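Local structure of putative uncharacterized protein smu.1377c (Streptococcus mutans, 3L7V) at residues Val94-Ser99 with Val184-Ala189; Ile125-Ile130 with Phe161-Gly166; Thr36-Trp41 with Arg206-Val211. The protein is of unknown function but probably binds double-stranded RNA and may take part in tRNA modification. All blocks are in the same frame, centred on the assembly; numbering follows the deposited sequence.

All three contacts reach one mixed beta sheet, and together they sample its middle and one edge. Contacts 1 and 2 lie side by side, their centres about 9 Å apart, because strand 94-96 of contact 1 and strand 158-163 of contact 2 are neighbours in the sheet. Contact 3 sits at the border, where strand 37-40 is the outermost strand; its centre is about 18 Å from that of contact 1 and about 25 Å from that of contact 2. Strand order differs from chain order: the loops nest, contact 2 inside 1 inside 3, closed by sheet pairing in contacts 1 and 2 and by a strand-to-helix contact in contact 3.

Contact 1: residues Val94-Ser99 with Val184-Ala189; sequences VVLCGS and VYASSA. With SO4 (sulfate ion), chain B.
Val-94 and Ala-186 form an antiparallel hydrogen-bonded pair, Val-95 and Tyr-185 the non-hydrogen-bonded pair after it, and the axes of strands 94-96 and 185-188 come within 5.1 Å at 119°, a strongly splayed crossing. Val-94 N gives a nearly straight bond to Ala-186 O (3.1 Å), whereas the return bond from Ala-186 N to Val-94 O is more bent, with 140° at the hydrogen. A third bond, from Leu-96 N to Val-184 O (3.2 Å), carries the pairing past the two bridges. Beyond it a water takes over, accepting from Val-184 N and lying 2.6 Å from Leu-96 O.

Leu-96 carries most of the side-chain contact. Its CG lies beside the backbone N, anti to the carbonyl carbon (chi1 -62°), and the extended branch brings CD1 against Val-184 CG1 at 3.7 Å and Ala-186 CB at 3.8 Å. One methyl group thus bridges two residues of segment 184-189. On the face that carries Val-95 and Tyr-185, Val-95 CG2 approaches the edge of the tyrosine ring near CD2 (4.4 Å), a looser touch. Val-94 O also lies near that ring's plane, at its edge, and receives a CA-H contact from Tyr-185.

Farther along the second strand, Ser-188 N donates to O3 of a sulfate ion, probably from the crystallisation liquor. Arg-268 also binds the sulfate, while Lys-85 holds Ser-188 O and, weakly, Ser-187 OG. The contact is an interior joint of the mixed sheet: strand 185-188 lies between 94-96 and 67-72, and 94-96 pairs onward with 158-163. Chemically, it is a short backbone pairing sealed by aliphatic groups and extended by water at one end, while the peptide N-H of Ser-188 meets an anion where the two strands have diverged.

Contact 2: residues Ile125-Ile130 with Phe161-Gly166; sequences ILLGCI and FVIKFG
Phe-161 and Cys-129 grip each other through both backbone groups: Phe-161 N donates to Cys-129 O at 3.0 Å, and Cys-129 N returns a bond to Phe-161 O at 3.2 Å. Phe-161 O is held twice, since the hydroxyl of Tyr-117 bonds it as well. At the next hydrogen-bonded pair the two directions are unequal: Ile-163 N to Leu-127 O is 3.1 Å, whereas the return bond from Leu-127 N to Ile-163 O is stretched to 3.4 Å and weak. Between these pairs Gly-128 faces Val-162 with the CA atoms only 4.3 Å apart, and Leu-127 O takes a CA-H contact from Val-162.

Outside the strand pairing, Leu-126 does most of the packing. With CG anti to the backbone N (chi1 158°), CD1 crosses over to Val-162 CG1 at 3.8 Å, CD2 approaches Phe-165 CA, and CB rests 3.4 Å from Lys-164 O. Lys-164 lays its CB against Ile-125 O; the bend at chi2 then turns its chain away, and its amine makes a cation-pi contact with Trp-121.

Helix 111-123 packs over the face bearing Leu-127, Cys-129 and Ile-163. In the sheet, strand 94-96 pairs with the far edge of 158-163 and strand 239-241 with that of 127-132, so this antiparallel pair is an interior joint.

Contact 3: residues Thr36-Trp41 with Arg206-Val211; sequences TKHIHW and RIESMV. With SO4 (sulfate ion), chain D.
Glu-208 OE2 is gripped by two donors, His-38 NE2 at 2.9 Å and a water at 3.0 Å that in turn accepts from Thr-36 N. The histidine bond is fairly straight (161° at the hydrogen) and uses the anti lone pair of OE2. The oxygen lies near the imidazole plane, at the ring edge, although the ring and carboxylate planes are turned 50° apart. On the far side of the imidazole, His-38 ND1 is hydrogen-bonded to Glu-216, so the ring is fixed between two carboxylates, which may favour its protonated form.

Thr-36 supplies the second direct bond: OG1 donates to Glu-208 O at 2.8 Å, its hydroxyl beside the backbone N (chi1 -53°). The methyl CG2 meanwhile sits 3.6 Å from Val-211 O, and CB lies 3.6 Å from Glu-208 OE2. Glu-208 is therefore held at both its backbone carbonyl and its carboxylate. Its CG points anti to the backbone N, and the chain bends at chi2 to bring OE2 round to the histidine.

At the other end of strand 37-40, His-40 ND1 binds a sulfate ion, probably from the crystallisation liquor, that Asp-218 and Asp-219 also hold through their backbone N-H groups. Thr-36 and the outermost strand, which pairs with 213-216, are tied to helix 205-210 through Glu-208: a His-carboxylate hydrogen bond, with a threonine-to-carbonyl bond beside it, joins edge strand to helix at the surface of the mixed alpha/beta fold.

Contact 1: residues Val94-Ser99 with Val184-Ala189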
# COMPACT_ATOMS: atom_id res chain seq x y z
N VAL A 94 4.12 3.66 1.49
CA VAL A 94 3.59 3.10 0.24
C VAL A 94 2.48 3.97 -0.35
O VAL A 94 1.86 4.76 0.37
CB VAL A 94 3.02 1.70 0.49
CG1 VAL A 94 4.01 0.85 1.29
CG2 VAL A 94 1.70 1.79 1.22
N VAL A 95 2.22 3.82 -1.66
CA VAL A 95 1.13 4.54 -2.34
C VAL A 95 -0.18 3.73 -2.41
O VAL A 95 -0.22 2.66 -3.02
CB VAL A 95 1.54 4.98 -3.77
CG1 VAL A 95 0.44 5.79 -4.41
CG2 VAL A 95 2.83 5.78 -3.75
N LEU A 96 -1.24 4.25 -1.81
CA LEU A 96 -2.55 3.55 -1.79
C LEU A 96 -3.43 3.93 -2.99
O LEU A 96 -3.91 5.06 -3.06
CB LEU A 96 -3.31 3.85 -0.49
CG LEU A 96 -2.73 3.45 0.87
CD1 LEU A 96 -3.57 4.03 2.01
CD2 LEU A 96 -2.62 1.94 1.01
N CYS A 97 -3.64 2.99 -3.92
CA CYS A 97 -4.42 3.24 -5.15
C CYS A 97 -5.92 2.93 -4.99
O CYS A 97 -6.30 1.83 -4.58
CB CYS A 97 -3.83 2.45 -6.35
SG CYS A 97 -2.16 2.97 -6.90
N GLY A 98 -6.77 3.88 -5.35
CA GLY A 98 -8.21 3.73 -5.24
C GLY A 98 -8.88 3.26 -6.53
O GLY A 98 -10.10 3.04 -6.57
N SER A 99 -8.09 3.12 -7.60
CA SER A 99 -8.60 2.60 -8.86
C SER A 99 -7.47 2.30 -9.82
O SER A 99 -6.34 2.78 -9.64
CB SER A 99 -9.56 3.60 -9.53
OG SER A 99 -8.90 4.81 -9.85
N VAL A 184 -2.98 9.42 -1.31
CA VAL A 184 -2.90 9.02 0.11
C VAL A 184 -1.77 8.01 0.36
O VAL A 184 -1.56 7.09 -0.44
CB VAL A 184 -4.25 8.44 0.62
CG1 VAL A 184 -4.06 7.71 1.93
CG2 VAL A 184 -5.28 9.55 0.78
N TYR A 185 -1.02 8.19 1.45
CA TYR A 185 0.18 7.38 1.75
C TYR A 185 0.04 6.69 3.10
O TYR A 185 -0.76 7.11 3.94
CB TYR A 185 1.45 8.24 1.74
CG TYR A 185 1.53 9.22 0.59
CD1 TYR A 185 1.37 10.58 0.80
CD2 TYR A 185 1.76 8.78 -0.71
CE1 TYR A 185 1.43 11.49 -0.25
CE2 TYR A 185 1.82 9.67 -1.76
CZ TYR A 185 1.65 11.02 -1.53
OH TYR A 185 1.71 11.91 -2.58
N ALA A 186 0.82 5.63 3.32
CA ALA A 186 0.62 4.80 4.51
C ALA A 186 1.82 3.98 4.97
O ALA A 186 2.78 3.77 4.23
CB ALA A 186 -0.57 3.87 4.31
N SER A 187 1.69 3.50 6.20
CA SER A 187 2.65 2.63 6.88
C SER A 187 1.83 1.88 7.94
O SER A 187 0.76 2.36 8.35
CB SER A 187 3.72 3.49 7.54
OG SER A 187 4.92 2.78 7.73
N SER A 188 2.30 0.72 8.39
CA SER A 188 1.49 -0.05 9.34
C SER A 188 1.50 0.56 10.73
O SER A 188 2.48 1.17 11.14
CB SER A 188 1.91 -1.53 9.38
OG SER A 188 3.18 -1.71 9.99
N ALA A 189 0.40 0.37 11.45
CA ALA A 189 0.22 0.93 12.80
C ALA A 189 0.79 0.02 13.88
O ALA A 189 0.05 -0.67 14.59
CB ALA A 189 -1.28 1.21 13.06
S SO4 B . 4.72 -1.57 5.87
O1 SO4 B . 5.48 -0.85 4.85
O2 SO4 B . 5.31 -2.88 6.10
O3 SO4 B . 4.76 -0.80 7.13
O4 SO4 B . 3.34 -1.77 5.42
O HOH W 1 -3.86 7.64 -3.54

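Contact 2: residues Ile125-Ile130 with Phe161-Gly166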
# COMPACT_ATOMS: atom_id res chain seq x y z
N ILE A 125 -7.99 -9.29 -4.67
CA ILE A 125 -6.88 -9.78 -3.86
C ILE A 125 -5.89 -8.66 -3.55
O ILE A 125 -5.45 -7.95 -4.46
CB ILE A 125 -6.11 -10.91 -4.53
CG1 ILE A 125 -7.04 -12.06 -4.94
CG2 ILE A 125 -5.05 -11.42 -3.58
CD1 ILE A 125 -6.40 -13.01 -5.95
N LEU A 126 -5.53 -8.54 -2.27
CA LEU A 126 -4.54 -7.56 -1.83
C LEU A 126 -3.16 -7.80 -2.47
O LEU A 126 -2.60 -8.90 -2.39
CB LEU A 126 -4.47 -7.54 -0.29
CG LEU A 126 -3.24 -7.03 0.50
CD1 LEU A 126 -2.52 -5.87 -0.15
CD2 LEU A 126 -3.64 -6.66 1.92
N LEU A 127 -2.60 -6.77 -3.10
CA LEU A 127 -1.34 -6.90 -3.85
C LEU A 127 -0.51 -5.61 -3.83
O LEU A 127 -1.06 -4.53 -4.07
CB LEU A 127 -1.65 -7.32 -5.31
CG LEU A 127 -0.51 -7.38 -6.33
CD1 LEU A 127 0.32 -8.66 -6.15
CD2 LEU A 127 -1.08 -7.30 -7.74
N GLY A 128 0.80 -5.72 -3.58
CA GLY A 128 1.73 -4.60 -3.72
C GLY A 128 2.94 -4.86 -4.64
O GLY A 128 3.58 -5.91 -4.54
N CYS A 129 3.26 -3.92 -5.53
CA CYS A 129 4.39 -4.10 -6.45
C CYS A 129 5.29 -2.86 -6.47
O CYS A 129 4.80 -1.73 -6.52
CB CYS A 129 3.93 -4.41 -7.89
SG CYS A 129 3.01 -5.98 -8.19
N ILE A 130 6.60 -3.10 -6.49
CA ILE A 130 7.59 -2.04 -6.56
C ILE A 130 7.82 -1.64 -8.02
O ILE A 130 8.34 -2.44 -8.81
CB ILE A 130 8.93 -2.49 -5.93
CG1 ILE A 130 8.70 -2.93 -4.48
CG2 ILE A 130 9.98 -1.37 -5.99
CD1 ILE A 130 9.97 -3.26 -3.76
N PHE A 161 3.19 0.34 -4.98
CA PHE A 161 1.79 0.68 -5.30
C PHE A 161 0.85 -0.48 -4.92
O PHE A 161 1.02 -1.60 -5.39
CB PHE A 161 1.64 1.01 -6.81
CG PHE A 161 2.31 2.29 -7.24
CD1 PHE A 161 1.60 3.49 -7.30
CD2 PHE A 161 3.65 2.31 -7.60
CE1 PHE A 161 2.21 4.66 -7.70
CE2 PHE A 161 4.27 3.48 -8.00
CZ PHE A 161 3.55 4.66 -8.05
N VAL A 162 -0.16 -0.21 -4.09
CA VAL A 162 -1.01 -1.26 -3.51
C VAL A 162 -2.48 -1.11 -3.90
O VAL A 162 -2.98 0.01 -3.90
CB VAL A 162 -0.96 -1.21 -1.96
CG1 VAL A 162 -1.68 -2.39 -1.37
CG2 VAL A 162 0.47 -1.17 -1.48
N ILE A 163 -3.16 -2.22 -4.20
CA ILE A 163 -4.61 -2.25 -4.47
C ILE A 163 -5.34 -3.24 -3.55
O ILE A 163 -4.73 -4.13 -2.99
CB ILE A 163 -4.94 -2.71 -5.93
CG1 ILE A 163 -4.24 -4.05 -6.25
CG2 ILE A 163 -4.62 -1.63 -6.95
CD1 ILE A 163 -4.71 -4.73 -7.53
N LYS A 164 -6.67 -3.08 -3.44
CA LYS A 164 -7.56 -4.01 -2.71
C LYS A 164 -7.09 -4.36 -1.30
O LYS A 164 -7.16 -5.51 -0.87
CB LYS A 164 -7.82 -5.30 -3.52
CG LYS A 164 -8.55 -5.10 -4.85
CD LYS A 164 -9.94 -4.46 -4.65
CE LYS A 164 -10.59 -4.08 -5.99
NZ LYS A 164 -11.98 -3.54 -5.78
N PHE A 165 -6.66 -3.34 -0.57
CA PHE A 165 -6.05 -3.52 0.74
C PHE A 165 -7.02 -3.52 1.90
O PHE A 165 -6.62 -3.78 3.03
CB PHE A 165 -5.00 -2.41 0.96
CG PHE A 165 -5.49 -1.02 0.59
CD1 PHE A 165 -6.05 -0.19 1.55
CD2 PHE A 165 -5.40 -0.56 -0.72
CE1 PHE A 165 -6.50 1.09 1.22
CE2 PHE A 165 -5.85 0.71 -1.06
CZ PHE A 165 -6.40 1.54 -0.08
N GLY A 166 -8.29 -3.20 1.64
CA GLY A 166 -9.30 -3.10 2.69
C GLY A 166 -10.30 -2.00 2.36
O GLY A 166 -9.90 -0.88 2.04

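Contact 3: residues Thr36-Trp41 with Arg206-Val211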
# COMPACT_ATOMS: atom_id res chain seq x y z
N THR A 36 -7.62 11.44 22.25
CA THR A 36 -7.93 11.11 20.85
C THR A 36 -9.34 10.53 20.67
O THR A 36 -9.75 9.63 21.41
CB THR A 36 -6.90 10.13 20.27
OG1 THR A 36 -5.59 10.66 20.46
CG2 THR A 36 -7.15 9.91 18.78
N LYS A 37 -10.07 11.04 19.69
CA LYS A 37 -11.40 10.55 19.36
C LYS A 37 -11.38 9.18 18.65
O LYS A 37 -10.60 8.96 17.73
CB LYS A 37 -12.13 11.60 18.49
CG LYS A 37 -13.49 11.16 17.98
CD LYS A 37 -14.44 10.90 19.14
CE LYS A 37 -15.83 10.52 18.64
NZ LYS A 37 -16.75 10.22 19.77
N HIS A 38 -12.23 8.26 19.10
CA HIS A 38 -12.38 6.94 18.48
C HIS A 38 -13.80 6.80 17.95
O HIS A 38 -14.76 7.17 18.64
CB HIS A 38 -12.15 5.81 19.50
CG HIS A 38 -10.73 5.66 19.96
ND1 HIS A 38 -10.14 4.43 20.13
CD2 HIS A 38 -9.79 6.58 20.29
CE1 HIS A 38 -8.89 4.59 20.54
NE2 HIS A 38 -8.66 5.89 20.64
N ILE A 39 -13.93 6.25 16.74
CA ILE A 39 -15.23 5.94 16.14
C ILE A 39 -15.27 4.52 15.56
O ILE A 39 -14.22 3.91 15.32
CB ILE A 39 -15.60 6.93 14.99
CG1 ILE A 39 -14.46 7.03 13.97
CG2 ILE A 39 -15.91 8.30 15.53
CD1 ILE A 39 -14.86 7.75 12.68
N HIS A 40 -16.47 4.00 15.31
CA HIS A 40 -16.63 2.68 14.69
C HIS A 40 -17.08 2.75 13.22
O HIS A 40 -18.09 3.37 12.90
CB HIS A 40 -17.61 1.82 15.50
CG HIS A 40 -17.03 1.25 16.76
ND1 HIS A 40 -16.58 -0.05 16.85
CD2 HIS A 40 -16.82 1.81 17.98
CE1 HIS A 40 -16.13 -0.27 18.07
NE2 HIS A 40 -16.26 0.84 18.77
N TRP A 41 -16.32 2.10 12.33
CA TRP A 41 -16.65 2.06 10.90
C TRP A 41 -17.94 1.27 10.66
O TRP A 41 -18.09 0.17 11.19
CB TRP A 41 -15.50 1.46 10.09
CG TRP A 41 -15.76 1.35 8.61
CD1 TRP A 41 -16.07 2.38 7.75
CD2 TRP A 41 -15.72 0.16 7.80
NE1 TRP A 41 -16.24 1.90 6.48
CE2 TRP A 41 -16.02 0.54 6.48
CE3 TRP A 41 -15.47 -1.19 8.08
CZ2 TRP A 41 -16.07 -0.38 5.42
CZ3 TRP A 41 -15.51 -2.11 7.02
CH2 TRP A 41 -15.82 -1.70 5.72
N ARG A 206 2.02 5.49 22.37
CA ARG A 206 2.67 6.56 21.60
C ARG A 206 1.90 6.90 20.33
O ARG A 206 1.49 8.05 20.14
CB ARG A 206 4.10 6.16 21.26
CG ARG A 206 4.96 7.27 20.68
CD ARG A 206 6.38 6.77 20.46
NE ARG A 206 7.17 7.68 19.64
CZ ARG A 206 7.87 8.70 20.13
NH1 ARG A 206 7.86 8.94 21.44
NH2 ARG A 206 8.57 9.49 19.32
N ILE A 207 1.70 5.92 19.45
CA ILE A 207 0.95 6.16 18.22
C ILE A 207 -0.45 6.73 18.48
O ILE A 207 -0.85 7.69 17.82
CB ILE A 207 0.86 4.88 17.36
CG1 ILE A 207 2.22 4.58 16.74
CG2 ILE A 207 -0.17 5.05 16.26
CD1 ILE A 207 2.36 3.15 16.24
N GLU A 208 -1.17 6.17 19.45
CA GLU A 208 -2.55 6.56 19.71
C GLU A 208 -2.75 8.02 20.15
O GLU A 208 -3.77 8.64 19.82
CB GLU A 208 -3.21 5.62 20.73
CG GLU A 208 -4.73 5.76 20.83
CD GLU A 208 -5.17 6.71 21.95
OE1 GLU A 208 -4.29 7.16 22.72
OE2 GLU A 208 -6.38 7.02 22.05
N SER A 209 -1.78 8.57 20.88
CA SER A 209 -1.89 9.96 21.34
C SER A 209 -1.42 10.97 20.28
O SER A 209 -1.84 12.13 20.29
CB SER A 209 -1.11 10.18 22.63
OG SER A 209 0.26 9.89 22.45
N MSE A 210 -0.57 10.52 19.36
CA MSE A 210 -0.01 11.43 18.36
C MSE A 210 -0.87 11.59 17.09
O MSE A 210 -0.53 12.37 16.20
CB MSE A 210 1.43 11.03 18.04
CG MSE A 210 2.38 11.24 19.24
SE MSE A 210 4.27 10.79 18.97
CE MSE A 210 4.64 11.91 17.42
N VAL A 211 -1.98 10.86 17.03
CA VAL A 211 -2.83 10.79 15.84
C VAL A 211 -4.12 11.58 16.08
O VAL A 211 -4.49 11.78 17.24
CB VAL A 211 -3.11 9.31 15.46
CG1 VAL A 211 -4.46 9.13 14.80
CG2 VAL A 211 -1.98 8.76 14.60
S SO4 D . -15.44 -3.57 16.68
O1 SO4 D . -16.26 -2.81 15.74
O2 SO4 D . -14.11 -2.97 16.74
O3 SO4 D . -16.06 -3.55 18.01
O4 SO4 D . -15.36 -4.96 16.23
O HOH W 2 -7.32 9.08 24.05